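Local atomic coordinates of polyketide biosynthesis 3-hydroxy-3-methylglutaryl-ACP synthase PksG (Bacillus subtilis, PDB entry 4YXT), a protein that catalyses the aldol condensation of an acetyl group on an acyl carrier protein with a beta-ketothioester intermediate during biosynthesis of the polyketide antibiotic bacillaene. Residues E41-L46 against D357-L362; D50-G55 against K89-Y94; L221-Q226 against S328-E333; S308-G313 against E345-F350. The protein carries 1 engineered substitution. All coordinates share one frame; numbering follows the deposited sequence.

Contact 1: E41-L46 against D357-L362; sequences EKAVAL and DRRYQL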
loop_
_atom_site.group_PDB
_atom_site.type_symbol
_atom_site.label_atom_id
_atom_site.label_comp_id
_atom_site.label_asym_id
_atom_site.label_seq_id
_atom_site.Cartn_x
_atom_site.Cartn_y
_atom_site.Cartn_z
ATOM N N GLU A 41 2.231 19.980 22.637
ATOM C CA GLU A 41 2.297 20.691 21.405
ATOM C C GLU A 41 1.777 19.786 20.321
ATOM O O GLU A 41 1.808 18.591 20.437
ATOM C CB GLU A 41 3.746 21.105 21.096
ATOM C CG GLU A 41 4.439 21.891 22.209
ATOM C CD GLU A 41 5.958 21.878 22.095
ATOM O OE1 GLU A 41 6.541 20.835 21.722
ATOM O OE2 GLU A 41 6.592 22.908 22.398
ATOM N N LYS A 42 1.242 20.385 19.281
ATOM C CA LYS A 42 0.978 19.654 18.051
ATOM C C LYS A 42 1.644 20.414 16.914
ATOM O O LYS A 42 1.574 21.652 16.884
ATOM C CB LYS A 42 -0.515 19.493 17.822
ATOM C CG LYS A 42 -1.324 20.787 17.662
ATOM C CD LYS A 42 -2.772 20.393 17.407
ATOM C CE LYS A 42 -3.570 21.516 16.764
ATOM N NZ LYS A 42 -4.823 20.951 16.178
ATOM N N ALA A 43 2.315 19.689 16.018
ATOM C CA ALA A 43 2.716 20.244 14.741
ATOM C C ALA A 43 1.499 20.625 13.932
ATOM O O ALA A 43 0.474 19.963 14.010
ATOM C CB ALA A 43 3.525 19.216 13.974
ATOM N N VAL A 44 1.599 21.688 13.134
ATOM C CA VAL A 44 0.506 22.107 12.239
ATOM C C VAL A 44 1.071 22.300 10.811
ATOM O O VAL A 44 1.931 23.168 10.564
ATOM C CB VAL A 44 -0.205 23.382 12.742
ATOM C CG1 VAL A 44 -1.432 23.719 11.879
ATOM C CG2 VAL A 44 -0.606 23.255 14.210
ATOM N N ALA A 45 0.644 21.434 9.886
ATOM C CA ALA A 45 1.032 21.553 8.489
ATOM C C ALA A 45 0.489 22.869 7.891
ATOM O O ALA A 45 -0.691 23.204 8.048
ATOM C CB ALA A 45 0.510 20.372 7.677
ATOM N N LEU A 46 1.366 23.579 7.187
ATOM C CA LEU A 46 1.013 24.791 6.479
ATOM C C LEU A 46 0.598 24.491 5.033
ATOM O O LEU A 46 0.910 23.413 4.485
ATOM C CB LEU A 46 2.209 25.729 6.487
ATOM C CG LEU A 46 2.750 26.001 7.893
ATOM C CD1 LEU A 46 4.274 26.105 7.960
ATOM C CD2 LEU A 46 2.092 27.260 8.388
ATOM N N ASP A 357 12.743 21.744 18.841
ATOM C CA ASP A 357 12.921 23.076 19.453
ATOM C C ASP A 357 12.882 24.270 18.455
ATOM O O ASP A 357 12.596 25.375 18.888
ATOM C CB ASP A 357 14.223 23.178 20.247
ATOM C CG ASP A 357 14.353 22.133 21.322
ATOM O OD1 ASP A 357 13.321 21.647 21.857
ATOM O OD2 ASP A 357 15.510 21.783 21.618
ATOM N N ARG A 358 13.162 24.075 17.152
ATOM C CA ARG A 358 13.265 25.234 16.227
ATOM C C ARG A 358 12.046 25.522 15.425
ATOM O O ARG A 358 12.106 26.342 14.512
ATOM C CB ARG A 358 14.447 25.127 15.258
ATOM C CG ARG A 358 15.582 24.254 15.762
ATOM C CD ARG A 358 16.964 24.875 15.598
ATOM N NE ARG A 358 17.826 24.544 16.738
ATOM C CZ ARG A 358 19.138 24.769 16.794
ATOM N NH1 ARG A 358 19.789 25.313 15.773
ATOM N NH2 ARG A 358 19.818 24.439 17.886
ATOM N N ARG A 359 10.920 24.891 15.731
ATOM C CA ARG A 359 9.725 25.158 14.944
ATOM C C ARG A 359 9.116 26.464 15.367
ATOM O O ARG A 359 9.298 26.906 16.512
ATOM C CB ARG A 359 8.682 24.033 15.100
ATOM C CG ARG A 359 9.172 22.660 14.697
ATOM C CD ARG A 359 8.198 21.576 15.130
ATOM N NE ARG A 359 8.161 21.463 16.600
ATOM C CZ ARG A 359 7.300 20.721 17.295
ATOM N NH1 ARG A 359 6.393 19.961 16.648
ATOM N NH2 ARG A 359 7.352 20.721 18.653
ATOM N N TYR A 360 8.365 27.059 14.445
ATOM C CA TYR A 360 7.701 28.330 14.666
ATOM C C TYR A 360 6.393 28.157 15.381
ATOM O O TYR A 360 5.524 27.390 14.940
ATOM C CB TYR A 360 7.416 28.963 13.320
ATOM C CG TYR A 360 6.813 30.344 13.350
ATOM C CD1 TYR A 360 7.623 31.471 13.324
ATOM C CD2 TYR A 360 5.449 30.522 13.326
ATOM C CE1 TYR A 360 7.079 32.740 13.308
ATOM C CE2 TYR A 360 4.895 31.774 13.306
ATOM C CZ TYR A 360 5.711 32.887 13.306
ATOM O OH TYR A 360 5.145 34.152 13.285
ATOM N N GLN A 361 6.219 28.923 16.455
ATOM C CA GLN A 361 4.990 28.878 17.239
ATOM C C GLN A 361 3.850 29.734 16.664
ATOM O O GLN A 361 3.991 30.932 16.515
ATOM C CB GLN A 361 5.264 29.343 18.659
ATOM C CG GLN A 361 3.982 29.425 19.469
ATOM C CD GLN A 361 4.207 29.304 20.953
ATOM O OE1 GLN A 361 5.337 29.231 21.418
ATOM N NE2 GLN A 361 3.133 29.277 21.702
ATOM N N LEU A 362 2.707 29.117 16.390
ATOM C CA LEU A 362 1.561 29.838 15.904
ATOM C C LEU A 362 0.803 30.548 17.033
ATOM O O LEU A 362 0.699 30.043 18.141
ATOM C CB LEU A 362 0.598 28.888 15.190
ATOM C CG LEU A 362 1.090 28.158 13.955
ATOM C CD1 LEU A 362 0.014 27.170 13.545
ATOM C CD2 LEU A 362 1.416 29.094 12.787
HETATM O O HOH W 1 8.661 22.577 20.231
#

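Contact 2: D50-G55 against K89-Y94; sequences DPVTFG and KSLSTY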
loop_
_atom_site.group_PDB
_atom_site.type_symbol
_atom_site.label_atom_id
_atom_site.label_comp_id
_atom_site.label_asym_id
_atom_site.label_seq_id
_atom_site.Cartn_x
_atom_site.Cartn_y
_atom_site.Cartn_z
ATOM N N ASP A 50 2.946 19.373 2.352
ATOM C CA ASP A 50 2.092 18.260 2.056
ATOM C C ASP A 50 2.817 16.997 2.519
ATOM O O ASP A 50 3.867 17.084 3.125
ATOM C CB ASP A 50 1.709 18.269 0.582
ATOM C CG ASP A 50 2.808 17.813 -0.324
ATOM O OD1 ASP A 50 3.903 17.440 0.146
ATOM O OD2 ASP A 50 2.507 17.763 -1.527
ATOM N N PRO A 51 2.222 15.822 2.313
ATOM C CA PRO A 51 3.005 14.623 2.731
ATOM C C PRO A 51 4.320 14.345 2.029
ATOM O O PRO A 51 5.152 13.589 2.565
ATOM C CB PRO A 51 2.033 13.485 2.469
ATOM C CG PRO A 51 0.692 14.145 2.599
ATOM C CD PRO A 51 0.819 15.509 2.032
ATOM N N VAL A 52 4.479 14.815 0.808
ATOM C CA VAL A 52 5.785 14.742 0.124
ATOM C C VAL A 52 6.831 15.618 0.841
ATOM O O VAL A 52 7.912 15.161 1.213
ATOM C CB VAL A 52 5.669 15.206 -1.337
ATOM C CG1 VAL A 52 7.035 15.135 -1.997
ATOM C CG2 VAL A 52 4.615 14.343 -2.064
ATOM N N THR A 53 6.466 16.861 1.103
ATOM C CA THR A 53 7.383 17.754 1.771
ATOM C C THR A 53 7.742 17.173 3.108
ATOM O O THR A 53 8.920 17.169 3.474
ATOM C CB THR A 53 6.830 19.191 1.930
ATOM O OG1 THR A 53 5.728 19.207 2.845
ATOM C CG2 THR A 53 6.376 19.748 0.559
ATOM N N PHE A 54 6.726 16.660 3.814
ATOM C CA PHE A 54 6.931 16.147 5.169
ATOM C C PHE A 54 7.834 14.942 5.095
ATOM O O PHE A 54 8.731 14.861 5.909
ATOM C CB PHE A 54 5.624 15.763 5.885
ATOM C CG PHE A 54 5.095 16.814 6.800
ATOM C CD1 PHE A 54 4.578 17.974 6.301
ATOM C CD2 PHE A 54 5.112 16.625 8.182
ATOM C CE1 PHE A 54 4.085 18.967 7.159
ATOM C CE2 PHE A 54 4.628 17.593 9.054
ATOM C CZ PHE A 54 4.116 18.773 8.541
ATOM N N GLY A 55 7.611 14.046 4.106
ATOM C CA GLY A 55 8.448 12.847 3.924
ATOM C C GLY A 55 9.897 13.139 3.472
ATOM O O GLY A 55 10.861 12.523 3.972
ATOM N N LYS A 89 -1.547 7.468 -8.261
ATOM C CA LYS A 89 -0.183 7.958 -8.134
ATOM C C LYS A 89 0.256 8.073 -6.661
ATOM O O LYS A 89 -0.282 8.858 -5.875
ATOM C CB LYS A 89 -0.056 9.299 -8.832
ATOM C CG LYS A 89 1.364 9.755 -9.100
ATOM C CD LYS A 89 1.297 11.150 -9.711
ATOM C CE LYS A 89 2.657 11.806 -9.876
ATOM N NZ LYS A 89 3.488 11.088 -10.870
ATOM N N SER A 90 1.249 7.283 -6.283
ATOM C CA SER A 90 1.705 7.332 -4.928
ATOM C C SER A 90 2.666 8.481 -4.582
ATOM O O SER A 90 3.416 9.009 -5.402
ATOM C CB SER A 90 2.399 6.004 -4.529
ATOM O OG SER A 90 3.661 5.954 -5.082
ATOM N N LEU A 91 2.650 8.823 -3.313
ATOM C CA LEU A 91 3.582 9.786 -2.788
ATOM C C LEU A 91 5.012 9.420 -3.123
ATOM O O LEU A 91 5.881 10.329 -3.203
ATOM C CB LEU A 91 3.412 9.875 -1.270
ATOM C CG LEU A 91 2.094 10.423 -0.799
ATOM C CD1 LEU A 91 1.859 10.240 0.713
ATOM C CD2 LEU A 91 2.077 11.914 -1.190
ATOM N N SER A 92 5.295 8.109 -3.199
ATOM C CA SER A 92 6.658 7.640 -3.403
ATOM C C SER A 92 7.315 8.092 -4.731
ATOM O O SER A 92 8.548 8.106 -4.842
ATOM C CB SER A 92 6.749 6.107 -3.310
ATOM O OG SER A 92 6.434 5.652 -1.994
ATOM N N THR A 93 6.508 8.421 -5.737
ATOM C CA THR A 93 7.017 8.943 -6.994
ATOM C C THR A 93 7.740 10.321 -6.812
ATOM O O THR A 93 8.904 10.509 -7.220
ATOM C CB THR A 93 5.893 9.027 -8.036
ATOM O OG1 THR A 93 4.895 9.977 -7.624
ATOM C CG2 THR A 93 5.216 7.630 -8.297
ATOM N N TYR A 94 7.056 11.264 -6.170
ATOM C CA TYR A 94 7.626 12.570 -5.820
ATOM C C TYR A 94 8.776 12.474 -4.819
ATOM O O TYR A 94 9.794 13.134 -4.994
ATOM C CB TYR A 94 6.537 13.455 -5.213
ATOM C CG TYR A 94 5.508 13.945 -6.215
ATOM C CD1 TYR A 94 5.907 14.731 -7.288
ATOM C CD2 TYR A 94 4.174 13.609 -6.113
ATOM C CE1 TYR A 94 5.015 15.195 -8.197
ATOM C CE2 TYR A 94 3.252 14.078 -7.023
ATOM C CZ TYR A 94 3.682 14.886 -8.063
ATOM O OH TYR A 94 2.811 15.411 -9.011
#

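Contact 3: L221-Q226 against S328-E333; sequences LDCCEQ and SGCCSE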
loop_
_atom_site.group_PDB
_atom_site.type_symbol
_atom_site.label_atom_id
_atom_site.label_comp_id
_atom_site.label_asym_id
_atom_site.label_seq_id
_atom_site.Cartn_x
_atom_site.Cartn_y
_atom_site.Cartn_z
ATOM N N LEU A 221 -7.207 -1.680 22.750
ATOM C CA LEU A 221 -6.836 -2.474 23.937
ATOM C C LEU A 221 -6.997 -3.968 23.703
ATOM O O LEU A 221 -6.111 -4.780 24.056
ATOM C CB LEU A 221 -7.661 -2.063 25.151
ATOM C CG LEU A 221 -7.390 -0.678 25.696
ATOM C CD1 LEU A 221 -8.508 -0.268 26.672
ATOM C CD2 LEU A 221 -6.004 -0.598 26.336
ATOM N N ASP A 222 -8.095 -4.354 23.070
ATOM C CA ASP A 222 -8.192 -5.762 22.659
ATOM C C ASP A 222 -6.998 -6.234 21.783
ATOM O O ASP A 222 -6.447 -7.337 22.033
ATOM C CB ASP A 222 -9.521 -6.022 21.993
ATOM C CG ASP A 222 -10.718 -5.816 22.956
ATOM O OD1 ASP A 222 -10.523 -5.818 24.206
ATOM O OD2 ASP A 222 -11.863 -5.645 22.445
ATOM N N CYS A 223 -6.554 -5.402 20.822
ATOM C CA CYS A 223 -5.430 -5.771 19.983
ATOM C C CYS A 223 -4.112 -5.747 20.752
ATOM O O CYS A 223 -3.246 -6.591 20.513
ATOM C CB CYS A 223 -5.287 -4.937 18.719
ATOM S SG CYS A 223 -6.632 -4.960 17.466
ATOM N N CYS A 224 -3.946 -4.779 21.655
ATOM C CA CYS A 224 -2.763 -4.781 22.507
ATOM C C CYS A 224 -2.566 -6.137 23.243
ATOM O O CYS A 224 -1.464 -6.722 23.243
ATOM C CB CYS A 224 -2.825 -3.611 23.476
ATOM S SG CYS A 224 -1.240 -3.349 24.210
ATOM N N GLU A 225 -3.636 -6.702 23.782
ATOM C CA GLU A 225 -3.528 -8.017 24.435
ATOM C C GLU A 225 -3.380 -9.180 23.441
ATOM O O GLU A 225 -2.590 -10.106 23.670
ATOM C CB GLU A 225 -4.742 -8.248 25.337
ATOM C CG GLU A 225 -5.032 -9.704 25.690
ATOM C CD GLU A 225 -6.312 -9.856 26.514
ATOM O OE1 GLU A 225 -6.794 -8.842 27.088
ATOM O OE2 GLU A 225 -6.852 -10.995 26.575
ATOM N N GLN A 226 -4.143 -9.185 22.345
ATOM C CA GLN A 226 -4.054 -10.331 21.426
ATOM C C GLN A 226 -2.733 -10.375 20.718
ATOM O O GLN A 226 -2.148 -11.443 20.534
ATOM C CB GLN A 226 -5.186 -10.344 20.408
ATOM C CG GLN A 226 -6.538 -10.598 21.053
ATOM C CD GLN A 226 -6.657 -11.972 21.706
ATOM O OE1 GLN A 226 -7.355 -12.142 22.709
ATOM N NE2 GLN A 226 -5.977 -12.951 21.136
ATOM N N SER A 328 -6.689 1.747 13.017
ATOM C CA SER A 328 -8.098 1.601 12.873
ATOM C C SER A 328 -8.487 0.785 11.717
ATOM O O SER A 328 -7.857 0.873 10.680
ATOM C CB SER A 328 -8.728 2.984 12.647
ATOM O OG SER A 328 -8.701 3.681 13.847
ATOM N N GLY A 329 -9.586 0.050 11.844
ATOM C CA GLY A 329 -10.168 -0.534 10.655
ATOM C C GLY A 329 -10.443 -2.020 10.602
ATOM O O GLY A 329 -11.485 -2.378 10.045
ATOM N N CYS A 330 -9.560 -2.905 11.130
ATOM C CA CYS A 330 -8.377 -2.575 11.903
ATOM C C CYS A 330 -7.315 -3.671 11.700
ATOM O O CYS A 330 -7.644 -4.761 11.264
ATOM C CB CYS A 330 -8.683 -2.539 13.385
ATOM S SG CYS A 330 -8.547 -4.143 14.269
ATOM N N CYS A 331 -6.064 -3.343 11.955
ATOM C CA CYS A 331 -4.962 -4.342 11.986
ATOM C C CYS A 331 -3.955 -3.901 13.040
ATOM O O CYS A 331 -3.881 -2.688 13.357
ATOM C CB CYS A 331 -4.254 -4.546 10.590
ATOM S SG CYS A 331 -3.281 -6.096 10.520
ATOM N N SER A 332 -3.178 -4.857 13.557
ATOM C CA SER A 332 -2.240 -4.565 14.605
ATOM C C SER A 332 -1.095 -5.584 14.652
ATOM O O SER A 332 -1.170 -6.640 14.043
ATOM C CB SER A 332 -2.952 -4.486 15.972
ATOM O OG SER A 332 -3.546 -5.701 16.388
ATOM N N GLU A 333 -0.015 -5.233 15.348
ATOM C CA GLU A 333 1.144 -6.087 15.430
ATOM C C GLU A 333 2.037 -5.730 16.634
ATOM O O GLU A 333 2.268 -4.560 16.904
ATOM C CB GLU A 333 1.994 -6.028 14.163
ATOM C CG GLU A 333 3.161 -7.077 14.107
ATOM C CD GLU A 333 3.732 -7.315 12.670
ATOM O OE1 GLU A 333 4.793 -7.965 12.513
ATOM O OE2 GLU A 333 3.132 -6.872 11.655
#

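Contact 4: S308-G313 against E345-F350; sequences STIDQG and ERQRTF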
loop_
_atom_site.group_PDB
_atom_site.type_symbol
_atom_site.label_atom_id
_atom_site.label_comp_id
_atom_site.label_asym_id
_atom_site.label_seq_id
_atom_site.Cartn_x
_atom_site.Cartn_y
_atom_site.Cartn_z
ATOM N N SER A 308 11.752 8.254 19.969
ATOM C CA SER A 308 11.749 8.943 21.255
ATOM C C SER A 308 12.417 8.080 22.278
ATOM O O SER A 308 13.229 8.600 23.022
ATOM C CB SER A 308 10.344 9.355 21.716
ATOM O OG SER A 308 10.396 10.237 22.871
ATOM N N THR A 309 12.117 6.767 22.273
ATOM C CA THR A 309 12.686 5.803 23.223
ATOM C C THR A 309 14.210 5.669 23.066
ATOM O O THR A 309 14.991 5.568 24.067
ATOM C CB THR A 309 12.073 4.392 23.035
ATOM O OG1 THR A 309 10.666 4.393 23.343
ATOM C CG2 THR A 309 12.785 3.355 23.880
ATOM N N ILE A 310 14.628 5.643 21.807
ATOM C CA ILE A 310 16.033 5.546 21.486
ATOM C C ILE A 310 16.782 6.818 21.842
ATOM O O ILE A 310 17.834 6.714 22.382
ATOM C CB ILE A 310 16.295 5.133 20.022
ATOM C CG1 ILE A 310 15.781 3.704 19.801
ATOM C CG2 ILE A 310 17.797 5.179 19.732
ATOM C CD1 ILE A 310 15.511 3.349 18.378
ATOM N N ASP A 311 16.255 8.011 21.569
ATOM C CA ASP A 311 16.942 9.238 21.970
ATOM C C ASP A 311 16.922 9.459 23.495
ATOM O O ASP A 311 17.919 9.862 24.066
ATOM C CB ASP A 311 16.388 10.484 21.249
ATOM C CG ASP A 311 16.926 10.629 19.805
ATOM O OD1 ASP A 311 17.663 9.731 19.331
ATOM O OD2 ASP A 311 16.606 11.642 19.132
ATOM N N GLN A 312 15.812 9.158 24.162
ATOM C CA GLN A 312 15.649 9.553 25.563
ATOM C C GLN A 312 15.981 8.471 26.553
ATOM O O GLN A 312 16.187 8.763 27.716
ATOM C CB GLN A 312 14.249 10.097 25.795
ATOM C CG GLN A 312 13.855 11.189 24.813
ATOM C CD GLN A 312 14.692 12.443 24.944
ATOM O OE1 GLN A 312 15.070 13.080 23.939
ATOM N NE2 GLN A 312 15.003 12.807 26.179
ATOM N N GLY A 313 16.133 7.234 26.105
ATOM C CA GLY A 313 16.295 6.120 27.020
ATOM C C GLY A 313 17.749 5.840 27.298
ATOM O O GLY A 313 18.589 6.523 26.813
ATOM N N GLU A 345 24.068 6.310 19.482
ATOM C CA GLU A 345 24.986 7.412 19.036
ATOM C C GLU A 345 24.646 7.934 17.629
ATOM O O GLU A 345 24.641 9.141 17.367
ATOM C CB GLU A 345 26.467 6.992 19.033
ATOM C CG GLU A 345 26.927 6.165 20.227
ATOM C CD GLU A 345 28.443 6.065 20.312
ATOM O OE1 GLU A 345 29.099 7.136 20.389
ATOM O OE2 GLU A 345 28.976 4.919 20.292
ATOM N N ARG A 346 24.299 7.031 16.717
ATOM C CA ARG A 346 24.007 7.475 15.365
ATOM C C ARG A 346 22.729 8.309 15.376
ATOM O O ARG A 346 22.650 9.333 14.752
ATOM C CB ARG A 346 23.914 6.277 14.413
ATOM C CG ARG A 346 23.425 6.664 13.023
ATOM C CD ARG A 346 23.940 5.721 11.974
ATOM N NE ARG A 346 23.588 6.079 10.602
ATOM C CZ ARG A 346 23.690 5.256 9.552
ATOM N NH1 ARG A 346 24.146 4.017 9.738
ATOM N NH2 ARG A 346 23.356 5.671 8.316
ATOM N N GLN A 347 21.722 7.894 16.120
ATOM C CA GLN A 347 20.489 8.707 16.143
ATOM C C GLN A 347 20.713 10.087 16.682
ATOM O O GLN A 347 20.042 11.037 16.245
ATOM C CB GLN A 347 19.414 8.029 16.975
ATOM C CG GLN A 347 18.821 6.819 16.262
ATOM C CD GLN A 347 18.178 7.184 14.956
ATOM O OE1 GLN A 347 18.613 6.775 13.902
ATOM N NE2 GLN A 347 17.141 7.990 15.029
ATOM N N ARG A 348 21.637 10.208 17.653
ATOM C CA ARG A 348 21.980 11.548 18.230
ATOM C C ARG A 348 22.391 12.534 17.159
ATOM O O ARG A 348 22.040 13.684 17.230
ATOM C CB ARG A 348 23.061 11.492 19.327
ATOM C CG ARG A 348 23.096 12.796 20.147
ATOM C CD ARG A 348 24.476 13.237 20.625
ATOM N NE ARG A 348 25.491 13.127 19.570
ATOM C CZ ARG A 348 25.733 14.030 18.618
ATOM N NH1 ARG A 348 25.049 15.172 18.537
ATOM N NH2 ARG A 348 26.675 13.779 17.723
ATOM N N THR A 349 23.051 12.060 16.115
ATOM C CA THR A 349 23.519 12.921 15.017
ATOM C C THR A 349 22.407 13.691 14.312
ATOM O O THR A 349 22.601 14.830 13.863
ATOM C CB THR A 349 24.252 12.075 13.959
ATOM O OG1 THR A 349 25.148 11.176 14.619
ATOM C CG2 THR A 349 25.078 12.952 13.082
ATOM N N PHE A 350 21.230 13.090 14.193
ATOM C CA PHE A 350 20.123 13.795 13.553
ATOM C C PHE A 350 19.565 14.909 14.411
ATOM O O PHE A 350 18.861 15.766 13.911
ATOM C CB PHE A 350 18.995 12.800 13.171
ATOM C CG PHE A 350 19.457 11.701 12.242
ATOM C CD1 PHE A 350 19.939 12.007 10.972
ATOM C CD2 PHE A 350 19.454 10.371 12.646
ATOM C CE1 PHE A 350 20.383 11.015 10.113
ATOM C CE2 PHE A 350 19.902 9.374 11.791
ATOM C CZ PHE A 350 20.369 9.701 10.521
HETATM O O HOH W 2 16.254 8.279 17.865
HETATM O O HOH W 3 18.235 12.801 17.326
#

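Contact 1: E41-L46 against D357-L362
The outer strands of a small three-stranded mixed sheet, 41-43 and 360-361, are bridged here by side chains on the strands or just beyond their ends, Glu41 with Arg359 and Val44 with Leu362. Strand 16-19 runs between them, so side chains rather than backbone bonds link the two segments. Arg359 bends at chi3 (-68°) and turns its guanidinium edge to Glu41: NH2 makes a salt bridge to OE1 at 3.2 Å, with OE1 lying in the guanidinium plane, while the carboxylate plane is twisted 75° away. One water ties the pair a second time, accepting from Arg359 NH2 at 2.8 Å and giving a weak bond to Glu41 OE2 at 3.0 Å. Glu41 OE1 is shared with Arg293, also by a salt bridge. The remaining guanidinium nitrogens find main-chain carbonyls, NE that of Leu356 and NH1 those of Gly13 and Arg293, so the group is fixed in rotation. Ala43 CB sits beside the same edge, 4.0 Å from NH1. Further along, Leu362 sends its CD1 branch against the flank of Val44, 3.9 Å from CB and nearly as near to CG1 and CG2. The touching parts, 41-44 and 359-362, run 82° apart, a mostly buried polar-and-apolar seam joining the two outer strands, 41-43 and 360-361, across strand 16-19 of a short mixed sheet.

Contact 2: D50-G55 against K89-Y94
Two helices meet by their first turns, Val52 against Leu91 and Tyr94, and although each start is rich in polar caps, what passes between the segments is entirely apolar packing. Val52 straddles the gap with both methyls: CG2 lies 3.6 Å from Leu91 CD2, and CG1 lies 3.7 Å from Tyr94 CB. With CG1 anti to the backbone N (chi1 179°), the valine spreads its two branches over the tyrosine's CB. Leu91 in turn splits its fork, CD1 resting 3.7 Å from Pro51 CB. These starts of helices 51-64 and 91-99 belong to the N-terminal half of the thiolase-like fold. Asp50 and Thr53 form a capping box: Thr53 N donates to Asp50 OD1 at 2.8 Å and 168°, and Asp50 N donates back to Thr53 OG1 at 163°. The other Asp50 oxygen, OD2, is bound by Arg414 and Tyr416, while Tyr94 OH bonds Arg414 N and His413. At the start of helix 91-99 the N-cap Ser90 accepts, through its O, from both Thr93 N and Thr93 OG1. Lys89 and Ser90 reach the second subunit, at its Glu197 and Gln112. Leu91 lies about 9 Å, side chain to side chain, from Ala82, an engineered residue at a position assigned by similarity as proton donor/acceptor.

Contact 3: L221-Q226 against S328-E333
No flat side chain takes part where Cys223 meets Ser332 and Cys330; the aromatic groups lie around the contact instead, with Tyr194, Tyr196, Phe324 and Tyr326 all packing against Cys223. Within this aromatic surround, the thiol of Cys223 points from helix 213-234 toward the sheet, its SG anti to the carbonyl carbon (chi1 -62°). SG stands 3.8 Å from Cys330 SG, far too long for a disulfide, so the two sulfurs simply pack against each other. Cys223 SG also lies 3.4 Å from Ser332 OG. Ser332 holds OG between its backbone N and carbonyl carbon (chi1 64°); OG faces Cys223, while its hydrogen bond goes to Tyr194 O on strand 184-195. Cys330 is preceded by a cis peptide, and Gly329 before it has backbone angles at which a side chain would collide with the preceding carbonyl. The CB atoms of Cys330 and Ser332 are directed to the helix, those of Cys331 and Glu333 away from it; Glu333 is salt-bridged to Arg106 of the second subunit. Helix 213-234 thus sits on three adjoining strands of the large thiolase-fold sheet, 184-195, 331-339 and 319-327. Side chain to side chain, Ser332 is about 8 Å from His250 and Cys330 about 9 Å from Cys114, both catalytic by similarity, so the contact lies just behind the probable active site. Chemically, this implies a buried join of reduced, unbonded thiols beside a hydroxyl, Ser332 OG, that is satisfied by the backbone carbonyl of Tyr194 rather than by the helix.

Contact 4: S308-G313 against E345-F350
Gln347 folds back at chi2 (-60°) after placing CG anti to its carbonyl carbon, and Asp311 puts CG anti to its own carbonyl carbon, which swings the carboxylate toward Gln347; together these turns bring the two polar ends to shared waters. The side chains cross at about a right angle, with carboxylate and amide planes 32° apart. Direct contact is made by Asp311 OD1 over Gln347 CB, 3.4 Å away, while the polar link runs through two waters. One donates to Asp311 OD1 at 2.5 Å, very short and so uncertain in length, and accepts from Gln347 NE2 at 3.0 Å; the other donates both to Asp311 OD2 and to the backbone O of Gln347, each at 2.7 Å. Asp311 OD2 also receives a bond from Tyr290 OH, and Gln347 NE2 has a further partner in Met9 O on strand 5-12. Beside the waters, Ile310 CG2 meets Gln347 CG at 4.0 Å, and both residues pack on Val183. The amide oxygen of Gln347 lies in plane at the edge of the Phe350 ring. Segments 308-312 and 345-349 of the two helices cross at -101°, their axes 9.4 Å apart, so a nearly perpendicular helix pair is joined beside the large sheet of the fold. Gln344 of the second helix reinforces the join by giving its NE2 to the carbonyls of Ile310 and Gly313. The chemistry implies a water-mediated junction: a carboxylate gripped by two waters and a tyrosine hydroxyl is likely to stay ionised, with the waters standing in for direct bonds to Gln347.

In the fold
From the N terminus, contact 1 opens first, at strand 41-43, and closes the longest loop, ending only at 357-362, so the other three lie within it. Contact 2 follows at once, its helix 51-64 returning to helix 91-99 in a short loop; Ala45 of contact 1 and Phe54 of contact 2 touch. Contact 3 opens at helix 213-234, and contact 4 opens at helix 301-312 before contact 3 shuts at strand 331-339, so these two cross. Contact 4 then closes on helix 341-349, directly after that strand. Contact 1 joins the N-terminal and C-terminal parts of the chain, while contacts 2 and 3 both also border the second subunit.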